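Local coordinates for protein KLLA0E02245p (PDB 4GPS) that removes NAD and N7-methylguanosine caps from the 5' end of RNA and degrades RNA as a metal-dependent 5'-3' exoribonuclease, at residues D85-H90 / Q165-T170; Y262-G267 / L276-M281. One frame throughout, in Å; residues are numbered along the deposited sequence.

From the N terminus the chain first lays down strand 86-95, then wanders through 74 residues containing several helices before helix 156-167 returns to it, and contact 1 closes this long loop. Much later strand 259-268 turns back into strand 273-285, and contact 2 closes a short hairpin with eight residues between the segments. The two loops follow in series, neither nesting nor crossing. They join in space because strand 259-268 lies between strands 86-95 and 273-285: the His90 O atom is 2.8 Å from Ile264 N, and helix 156-167, whose end makes contact 1, also covers one face of contact 2.

Contact 1: residues D85-H90 / Q165-T170; sequences DCKEVH and QRYEKT
Tyr167, on helix 156-167, lays its ring against Val89 of strand 86-95, and its atoms can be followed outward one by one. CG leaves CB anti to the backbone N (chi1 -165°), which sends the ring across to the strand. Tyr167 CD1 lies 4.0 Å from His90 CD2 and also meets Val89. At Tyr167 CE1 the fit is tightest, with Val89 CB 3.2 Å away, while Tyr167 CZ touches Val89 CG1 at 3.4 Å. Over one face Val89 CG2 makes a CH-pi contact, 3.9 Å from the ring centroid; Thr170 CB, three residues on, lies over the opposite face. Tyr167 OH ends 3.3 Å from Lys87 NZ, but at an angle too poor for a hydrogen bond. Beside this, Arg166 CD sits over a face of the His90 imidazole, whose ND1 is hydrogen-bonded to Asn104, and the guanidinium stands nearly upright to that ring, at 85°. Val89 and His90 both face Ile264 in a classic beta bulge, bringing adjacent side chains to the helix. An alanine at Tyr167 is likely to leave Val89 without its aromatic cover and open a gap between helix and strand. With no hydrogen bond between the segments, the join rests on shape and CH-pi contact.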
loop_
_atom_site.group_PDB
_atom_site.type_symbol
_atom_site.label_atom_id
_atom_site.label_comp_id
_atom_site.label_asym_id
_atom_site.label_seq_id
_atom_site.Cartn_x
_atom_site.Cartn_y
_atom_site.Cartn_z
ATOM N N ASP A 85 -13.416 -5.132 9.218
ATOM C CA ASP A 85 -13.145 -6.529 9.595
ATOM C C ASP A 85 -11.877 -6.985 8.914
ATOM O O ASP A 85 -11.752 -8.112 8.487
ATOM C CB ASP A 85 -14.292 -7.481 9.201
ATOM C CG ASP A 85 -15.599 -7.193 9.963
ATOM O OD1 ASP A 85 -15.547 -6.594 11.081
ATOM O OD2 ASP A 85 -16.677 -7.581 9.440
ATOM N N CYS A 86 -10.917 -6.096 8.823
ATOM C CA CYS A 86 -9.696 -6.451 8.159
ATOM C C CYS A 86 -8.815 -7.357 9.015
ATOM O O CYS A 86 -8.540 -7.033 10.161
ATOM C CB CYS A 86 -8.951 -5.176 7.804
ATOM S SG CYS A 86 -7.795 -5.478 6.524
ATOM N N LYS A 87 -8.348 -8.483 8.471
ATOM C CA LYS A 87 -7.483 -9.356 9.265
ATOM C C LYS A 87 -6.399 -10.060 8.466
ATOM O O LYS A 87 -6.512 -10.229 7.249
ATOM C CB LYS A 87 -8.327 -10.396 10.026
ATOM C CG LYS A 87 -9.350 -11.133 9.182
ATOM C CD LYS A 87 -10.296 -11.977 10.074
ATOM C CE LYS A 87 -11.571 -12.445 9.350
ATOM N NZ LYS A 87 -11.246 -13.170 8.087
ATOM N N GLU A 88 -5.320 -10.431 9.142
ATOM C CA GLU A 88 -4.273 -11.172 8.466
ATOM C C GLU A 88 -4.763 -12.618 8.440
ATOM O O GLU A 88 -5.074 -13.170 9.476
ATOM C CB GLU A 88 -2.965 -11.126 9.231
ATOM C CG GLU A 88 -1.922 -11.992 8.516
ATOM C CD GLU A 88 -0.545 -11.916 9.112
ATOM O OE1 GLU A 88 -0.185 -12.768 9.939
ATOM O OE2 GLU A 88 0.186 -10.991 8.759
ATOM N N VAL A 89 -4.840 -13.230 7.265
ATOM C CA VAL A 89 -5.306 -14.611 7.177
ATOM C C VAL A 89 -4.149 -15.602 6.944
ATOM O O VAL A 89 -4.285 -16.772 7.234
ATOM C CB VAL A 89 -6.395 -14.765 6.067
ATOM C CG1 VAL A 89 -7.620 -13.883 6.397
ATOM C CG2 VAL A 89 -5.819 -14.376 4.712
ATOM N N HIS A 90 -3.024 -15.138 6.411
ATOM C CA HIS A 90 -1.845 -15.996 6.196
ATOM C C HIS A 90 -0.648 -15.055 6.117
ATOM O O HIS A 90 -0.820 -13.847 5.951
ATOM C CB HIS A 90 -1.916 -16.739 4.858
ATOM C CG HIS A 90 -2.920 -17.844 4.820
ATOM N ND1 HIS A 90 -2.708 -19.061 5.431
ATOM C CD2 HIS A 90 -4.146 -17.916 4.246
ATOM C CE1 HIS A 90 -3.760 -19.835 5.232
ATOM N NE2 HIS A 90 -4.646 -19.165 4.517
ATOM N N GLN A 165 -5.250 -19.773 -3.400
ATOM C CA GLN A 165 -5.604 -21.180 -3.336
ATOM C C GLN A 165 -5.769 -21.635 -1.880
ATOM O O GLN A 165 -6.649 -22.423 -1.582
ATOM C CB GLN A 165 -4.521 -21.983 -4.047
ATOM C CG GLN A 165 -4.431 -23.447 -3.695
ATOM C CD GLN A 165 -3.453 -24.187 -4.614
ATOM O OE1 GLN A 165 -3.674 -24.258 -5.835
ATOM N NE2 GLN A 165 -2.364 -24.728 -4.039
ATOM N N ARG A 166 -4.937 -21.125 -0.974
ATOM C CA ARG A 166 -5.008 -21.519 0.422
ATOM C C ARG A 166 -6.179 -20.939 1.164
ATOM O O ARG A 166 -6.596 -21.492 2.180
ATOM C CB ARG A 166 -3.787 -21.058 1.193
ATOM C CG ARG A 166 -2.591 -21.902 1.160
ATOM C CD ARG A 166 -1.572 -21.189 2.040
ATOM N NE ARG A 166 -1.340 -21.849 3.321
ATOM C CZ ARG A 166 -0.489 -22.859 3.493
ATOM N NH1 ARG A 166 0.219 -23.334 2.466
ATOM N NH2 ARG A 166 -0.342 -23.387 4.701
ATOM N N TYR A 167 -6.676 -19.802 0.698
ATOM C CA TYR A 167 -7.767 -19.114 1.374
ATOM C C TYR A 167 -9.106 -19.157 0.656
ATOM O O TYR A 167 -10.105 -18.702 1.179
ATOM C CB TYR A 167 -7.374 -17.649 1.566
ATOM C CG TYR A 167 -8.233 -16.896 2.554
ATOM C CD1 TYR A 167 -8.066 -17.084 3.920
ATOM C CD2 TYR A 167 -9.237 -16.020 2.123
ATOM C CE1 TYR A 167 -8.878 -16.422 4.850
ATOM C CE2 TYR A 167 -10.055 -15.338 3.052
ATOM C CZ TYR A 167 -9.864 -15.551 4.410
ATOM O OH TYR A 167 -10.640 -14.893 5.338
ATOM N N GLU A 168 -9.139 -19.704 -0.543
ATOM C CA GLU A 168 -10.364 -19.685 -1.322
ATOM C C GLU A 168 -11.600 -20.263 -0.665
ATOM O O GLU A 168 -12.687 -19.715 -0.787
ATOM C CB GLU A 168 -10.107 -20.353 -2.666
ATOM C CG GLU A 168 -10.928 -21.547 -2.941
ATOM C CD GLU A 168 -10.626 -22.028 -4.309
ATOM O OE1 GLU A 168 -11.062 -21.345 -5.271
ATOM O OE2 GLU A 168 -9.928 -23.063 -4.423
ATOM N N LYS A 169 -11.424 -21.383 0.005
ATOM C CA LYS A 169 -12.511 -22.028 0.697
ATOM C C LYS A 169 -13.131 -21.101 1.733
ATOM O O LYS A 169 -14.296 -21.241 2.067
ATOM C CB LYS A 169 -12.003 -23.301 1.381
ATOM C CG LYS A 169 -11.324 -24.248 0.407
ATOM C CD LYS A 169 -11.309 -25.693 0.893
ATOM C CE LYS A 169 -12.546 -26.438 0.393
ATOM N NZ LYS A 169 -12.741 -26.220 -1.078
ATOM N N THR A 170 -12.350 -20.146 2.215
ATOM C CA THR A 170 -12.795 -19.227 3.237
ATOM C C THR A 170 -13.378 -17.918 2.698
ATOM O O THR A 170 -13.833 -17.082 3.472
ATOM C CB THR A 170 -11.642 -18.911 4.199
ATOM O OG1 THR A 170 -10.969 -20.132 4.548
ATOM C CG2 THR A 170 -12.164 -18.236 5.487
#

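Contact 2: residues Y262-G267 / L276-M281; sequences YSIVHG and LIQAEM
Ala279 O is approached by two donors from the neighbouring strand. Ser263 N gives Ala279 O a nearly straight hydrogen bond of 2.8 Å (165° at the hydrogen), and a softer CA-H contact brings Tyr262 CA to 3.2 Å from Ala279 O. The return bond, from Ala279 N to Ser263 O, makes this a hydrogen-bonded antiparallel pair. Val265 and Ile277 form the next one, and Ile277 O likewise receives both Val265 N and the CA-H of Ile264. Between them Ile264 faces Gln278 in a non-hydrogen-bonded pair, the two side chains lying alongside each other. These strands, 259-268 and 273-285, form a beta hairpin in the PD-(D/E)XK nuclease fold. On the face bearing Tyr262, Ile264 and Gln278, which helix 156-167 covers, Gln278 goes out extended, CG anti to the backbone N (chi1 -179°), and places OE1 3.6 Å above the plane of the Tyr262 ring, toward its rim. The amide is tilted 55° to that ring, and OE1 is buried with no polar partner in the model. Further along this face Leu276 CD1 meets Ile264 CG2 at 3.8 Å. Ser263, on the opposite face with Val265, Ile277 and Ala279, meets Met281 CG through its CB, and Ser263 OG is hydrogen-bonded to Glu88 OE2. Glu280, whose CB rests 3.8 Å from Tyr262 CE1, probably binds substrate, as in relatives, while Met281 touches the metal ligand Glu293.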
loop_
_atom_site.group_PDB
_atom_site.type_symbol
_atom_site.label_atom_id
_atom_site.label_comp_id
_atom_site.label_asym_id
_atom_site.label_seq_id
_atom_site.Cartn_x
_atom_site.Cartn_y
_atom_site.Cartn_z
ATOM N N TYR A 262 5.675 -11.577 3.593
ATOM C CA TYR A 262 4.378 -11.102 3.152
ATOM C C TYR A 262 3.228 -11.433 4.096
ATOM O O TYR A 262 3.133 -12.542 4.658
ATOM C CB TYR A 262 4.046 -11.721 1.805
ATOM C CG TYR A 262 5.018 -11.436 0.705
ATOM C CD1 TYR A 262 5.009 -10.205 0.031
ATOM C CD2 TYR A 262 5.916 -12.416 0.286
ATOM C CE1 TYR A 262 5.865 -9.961 -1.048
ATOM C CE2 TYR A 262 6.779 -12.190 -0.791
ATOM C CZ TYR A 262 6.741 -10.961 -1.456
ATOM O OH TYR A 262 7.533 -10.772 -2.560
ATOM N N SER A 263 2.331 -10.466 4.242
ATOM C CA SER A 263 1.159 -10.646 5.067
ATOM C C SER A 263 0.014 -10.671 4.072
ATOM O O SER A 263 -0.059 -9.823 3.198
ATOM C CB SER A 263 0.992 -9.467 6.014
ATOM O OG SER A 263 -0.238 -9.522 6.724
ATOM N N ILE A 264 -0.851 -11.669 4.174
ATOM C CA ILE A 264 -1.986 -11.752 3.287
ATOM C C ILE A 264 -3.177 -11.330 4.131
ATOM O O ILE A 264 -3.491 -11.998 5.112
ATOM C CB ILE A 264 -2.188 -13.166 2.749
ATOM C CG1 ILE A 264 -1.242 -13.468 1.580
ATOM C CG2 ILE A 264 -3.533 -13.226 2.063
ATOM C CD1 ILE A 264 0.158 -13.258 1.778
ATOM N N VAL A 265 -3.823 -10.214 3.773
ATOM C CA VAL A 265 -4.959 -9.729 4.555
ATOM C C VAL A 265 -6.293 -9.755 3.807
ATOM O O VAL A 265 -6.332 -9.681 2.574
ATOM C CB VAL A 265 -4.705 -8.286 5.113
ATOM C CG1 VAL A 265 -3.370 -8.239 5.954
ATOM C CG2 VAL A 265 -4.661 -7.314 3.994
ATOM N N HIS A 266 -7.382 -9.874 4.568
ATOM C CA HIS A 266 -8.723 -9.911 4.004
ATOM C C HIS A 266 -9.564 -8.837 4.677
ATOM O O HIS A 266 -9.485 -8.611 5.888
ATOM C CB HIS A 266 -9.349 -11.307 4.198
ATOM C CG HIS A 266 -10.727 -11.456 3.624
ATOM N ND1 HIS A 266 -11.866 -11.092 4.307
ATOM C CD2 HIS A 266 -11.149 -11.957 2.437
ATOM C CE1 HIS A 266 -12.931 -11.362 3.573
ATOM N NE2 HIS A 266 -12.522 -11.890 2.433
ATOM N N GLY A 267 -10.379 -8.170 3.879
ATOM C CA GLY A 267 -11.181 -7.112 4.427
ATOM C C GLY A 267 -12.381 -6.850 3.570
ATOM O O GLY A 267 -12.424 -7.208 2.394
ATOM N N LEU A 276 -8.717 -9.316 -0.998
ATOM C CA LEU A 276 -7.748 -10.271 -0.445
ATOM C C LEU A 276 -6.453 -9.677 -1.007
ATOM O O LEU A 276 -6.203 -9.738 -2.199
ATOM C CB LEU A 276 -7.978 -11.677 -0.987
ATOM C CG LEU A 276 -6.954 -12.681 -0.487
ATOM C CD1 LEU A 276 -7.156 -12.972 0.985
ATOM C CD2 LEU A 276 -7.114 -13.960 -1.268
ATOM N N ILE A 277 -5.645 -9.116 -0.120
ATOM C CA ILE A 277 -4.445 -8.399 -0.455
ATOM C C ILE A 277 -3.161 -9.003 0.072
ATOM O O ILE A 277 -3.115 -9.516 1.207
ATOM C CB ILE A 277 -4.564 -6.956 0.132
ATOM C CG1 ILE A 277 -5.636 -6.186 -0.607
ATOM C CG2 ILE A 277 -3.266 -6.215 0.075
ATOM C CD1 ILE A 277 -6.078 -4.937 0.168
ATOM N N GLN A 278 -2.112 -8.884 -0.746
ATOM C CA GLN A 278 -0.773 -9.343 -0.378
ATOM C C GLN A 278 0.137 -8.116 -0.135
ATOM O O GLN A 278 0.267 -7.253 -1.005
ATOM C CB GLN A 278 -0.174 -10.217 -1.476
ATOM C CG GLN A 278 1.220 -10.731 -1.125
ATOM C CD GLN A 278 1.814 -11.629 -2.223
ATOM O OE1 GLN A 278 2.914 -11.364 -2.741
ATOM N NE2 GLN A 278 1.095 -12.696 -2.570
ATOM N N ALA A 279 0.753 -8.029 1.044
ATOM C CA ALA A 279 1.622 -6.888 1.343
ATOM C C ALA A 279 2.957 -7.341 1.874
ATOM O O ALA A 279 3.037 -8.259 2.684
ATOM C CB ALA A 279 0.951 -5.960 2.381
ATOM N N GLU A 280 4.017 -6.707 1.419
ATOM C CA GLU A 280 5.322 -7.060 1.927
ATOM C C GLU A 280 5.513 -6.202 3.174
ATOM O O GLU A 280 5.293 -4.978 3.123
ATOM C CB GLU A 280 6.412 -6.754 0.897
ATOM C CG GLU A 280 7.799 -6.630 1.541
ATOM C CD GLU A 280 8.926 -6.442 0.534
ATOM O OE1 GLU A 280 10.100 -6.368 0.980
ATOM O OE2 GLU A 280 8.633 -6.376 -0.690
ATOM N N MET A 281 5.886 -6.846 4.286
ATOM C CA MET A 281 6.130 -6.168 5.557
ATOM C C MET A 281 7.628 -6.145 5.780
ATOM O O MET A 281 8.287 -7.181 5.686
ATOM C CB MET A 281 5.472 -6.924 6.708
ATOM C CG MET A 281 3.991 -7.213 6.471
ATOM S SD MET A 281 2.858 -5.737 6.611
ATOM C CE MET A 281 2.898 -5.149 4.958
#